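Long-range contact in putative rRNA methyltransferase (Sorangium cellulosum, PDB 4RWZ), which probably methylates 16S ribosomal RNA at an adenine N1 in the 30S subunit, conferring resistance to aminoglycoside antibiotics: residues A[26-31]-A[49-54]. Residues are numbered along the deposited sequence; the frame is centred on the assembly and turned at random.
Sequences RVLIDV and TYCIGV
Leu28 and Ile52 share a backbone bond, Ile52 N to Leu28 O at 2.8 Å, but their side chains leave the sheet on opposite faces. Leu28 projects on the same face as Thr49 and Cys51: its CB lies 3.8 Å from Thr49 CG2, and its CD2 reaches Cys51 SG at 3.9 Å. With Thr49 OG1 beside the backbone N (chi1 -54°), CG2 stands anti to that N and meets Leu28, while OG1 lies 3.7 Å from Arg26 CB. Helix 37-45 packs on this face, with Ser42 against Leu28 and Val39 against Cys51. It is the crossover helix of a beta-alpha-beta unit whose two parallel strands are 26-31 and 49-55, part of the Rossmann-like methyltransferase sheet; strand 26-31 is inner, with strand 98-104 on its other flank. On the other face Ile52 lies alongside Ile29, pointing the same way, CB 4.2 Å from Ile29 CG1, and within its own strand its CD1 meets the ring edge of Tyr50 in plane. Further along, Val54 CG2 touches Ile29 CG2 at 3.8 Å. Asp30 N donates to Ile52 O, and in the Asp30 carboxylate OD1 hydrogen-bonds Thr102 OG1 and OD2 hydrogen-bonds Thr33 OG1.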
loop_
_atom_site.group_PDB
_atom_site.type_symbol
_atom_site.label_atom_id
_atom_site.label_comp_id
_atom_site.label_asym_id
_atom_site.label_seq_id
_atom_site.Cartn_x
_atom_site.Cartn_y
_atom_site.Cartn_z
ATOM N N ARG A 26 3.457 4.987 14.850
ATOM C CA ARG A 26 2.967 5.137 13.475
ATOM C C ARG A 26 2.793 3.792 12.814
ATOM O O ARG A 26 3.382 2.794 13.253
ATOM C CB ARG A 26 3.943 5.989 12.652
ATOM C CG ARG A 26 3.969 7.487 13.080
ATOM C CD ARG A 26 5.066 8.269 12.380
ATOM N NE ARG A 26 4.851 8.447 10.946
ATOM C CZ ARG A 26 4.041 9.359 10.406
ATOM N NH1 ARG A 26 3.351 10.183 11.191
ATOM N NH2 ARG A 26 3.919 9.451 9.085
ATOM N N VAL A 27 1.992 3.784 11.752
ATOM C CA VAL A 27 1.778 2.598 10.938
ATOM C C VAL A 27 1.971 2.933 9.478
ATOM O O VAL A 27 1.475 3.956 8.976
ATOM C CB VAL A 27 0.335 2.057 11.111
ATOM C CG1 VAL A 27 0.094 0.822 10.204
ATOM C CG2 VAL A 27 0.058 1.741 12.584
ATOM N N LEU A 28 2.728 2.081 8.791
ATOM C CA LEU A 28 2.928 2.188 7.358
ATOM C C LEU A 28 2.350 0.933 6.734
ATOM O O LEU A 28 2.537 -0.163 7.275
ATOM C CB LEU A 28 4.442 2.262 7.071
ATOM C CG LEU A 28 4.948 1.936 5.686
ATOM C CD1 LEU A 28 4.539 2.998 4.658
ATOM C CD2 LEU A 28 6.516 1.830 5.730
ATOM N N ILE A 29 1.573 1.094 5.656
ATOM C CA ILE A 29 1.109 -0.082 4.906
ATOM C C ILE A 29 1.569 0.070 3.490
ATOM O O ILE A 29 1.340 1.106 2.848
ATOM C CB ILE A 29 -0.417 -0.236 4.977
ATOM C CG1 ILE A 29 -0.822 -0.356 6.476
ATOM C CG2 ILE A 29 -0.875 -1.453 4.081
ATOM C CD1 ILE A 29 -2.395 -0.465 6.677
ATOM N N ASP A 30 2.215 -0.968 2.964
ATOM C CA ASP A 30 2.728 -0.925 1.596
ATOM C C ASP A 30 1.919 -1.917 0.774
ATOM O O ASP A 30 2.029 -3.097 1.006
ATOM C CB ASP A 30 4.218 -1.352 1.610
ATOM C CG ASP A 30 4.875 -1.309 0.205
ATOM O OD1 ASP A 30 4.604 -0.331 -0.550
ATOM O OD2 ASP A 30 5.731 -2.219 -0.158
ATOM N N VAL A 31 1.114 -1.445 -0.184
ATOM C CA VAL A 31 0.208 -2.352 -0.924
ATOM C C VAL A 31 0.887 -2.791 -2.198
ATOM O O VAL A 31 1.472 -1.950 -2.912
ATOM C CB VAL A 31 -1.109 -1.586 -1.224
ATOM C CG1 VAL A 31 -1.999 -2.370 -2.163
ATOM C CG2 VAL A 31 -1.789 -1.363 0.067
ATOM N N THR A 49 7.725 2.757 13.888
ATOM C CA THR A 49 6.628 2.521 12.950
ATOM C C THR A 49 6.386 1.034 12.776
ATOM O O THR A 49 7.341 0.261 12.561
ATOM C CB THR A 49 6.960 3.193 11.589
ATOM O OG1 THR A 49 7.280 4.590 11.820
ATOM C CG2 THR A 49 5.827 3.005 10.524
ATOM N N TYR A 50 5.120 0.620 12.882
ATOM C CA TYR A 50 4.750 -0.743 12.535
ATOM C C TYR A 50 4.529 -0.784 11.027
ATOM O O TYR A 50 3.664 -0.096 10.501
ATOM C CB TYR A 50 3.488 -1.176 13.315
ATOM C CG TYR A 50 3.276 -2.692 13.320
ATOM C CD1 TYR A 50 4.026 -3.521 14.154
ATOM C CD2 TYR A 50 2.333 -3.290 12.477
ATOM C CE1 TYR A 50 3.846 -4.875 14.160
ATOM C CE2 TYR A 50 2.138 -4.679 12.476
ATOM C CZ TYR A 50 2.909 -5.467 13.328
ATOM O OH TYR A 50 2.758 -6.854 13.381
ATOM N N CYS A 51 5.297 -1.608 10.316
ATOM C CA CYS A 51 5.320 -1.589 8.835
ATOM C C CYS A 51 4.702 -2.854 8.299
ATOM O O CYS A 51 5.141 -3.934 8.671
ATOM C CB CYS A 51 6.736 -1.503 8.337
ATOM S SG CYS A 51 7.616 -0.015 9.006
ATOM N N ILE A 52 3.679 -2.720 7.461
ATOM C CA ILE A 52 2.910 -3.871 6.996
ATOM C C ILE A 52 3.010 -3.939 5.501
ATOM O O ILE A 52 2.658 -2.980 4.825
ATOM C CB ILE A 52 1.412 -3.743 7.403
ATOM C CG1 ILE A 52 1.308 -3.563 8.925
ATOM C CG2 ILE A 52 0.647 -4.970 6.897
ATOM C CD1 ILE A 52 -0.197 -3.394 9.429
ATOM N N GLY A 53 3.499 -5.058 4.953
ATOM C CA GLY A 53 3.508 -5.207 3.500
ATOM C C GLY A 53 2.359 -6.142 3.120
ATOM O O GLY A 53 2.108 -7.139 3.817
ATOM N N VAL A 54 1.653 -5.810 2.034
ATOM C CA VAL A 54 0.485 -6.609 1.570
ATOM C C VAL A 54 0.741 -7.046 0.154
ATOM O O VAL A 54 1.178 -6.232 -0.647
ATOM C CB VAL A 54 -0.796 -5.713 1.568
ATOM C CG1 VAL A 54 -2.073 -6.534 1.214
ATOM C CG2 VAL A 54 -1.003 -5.092 2.921
#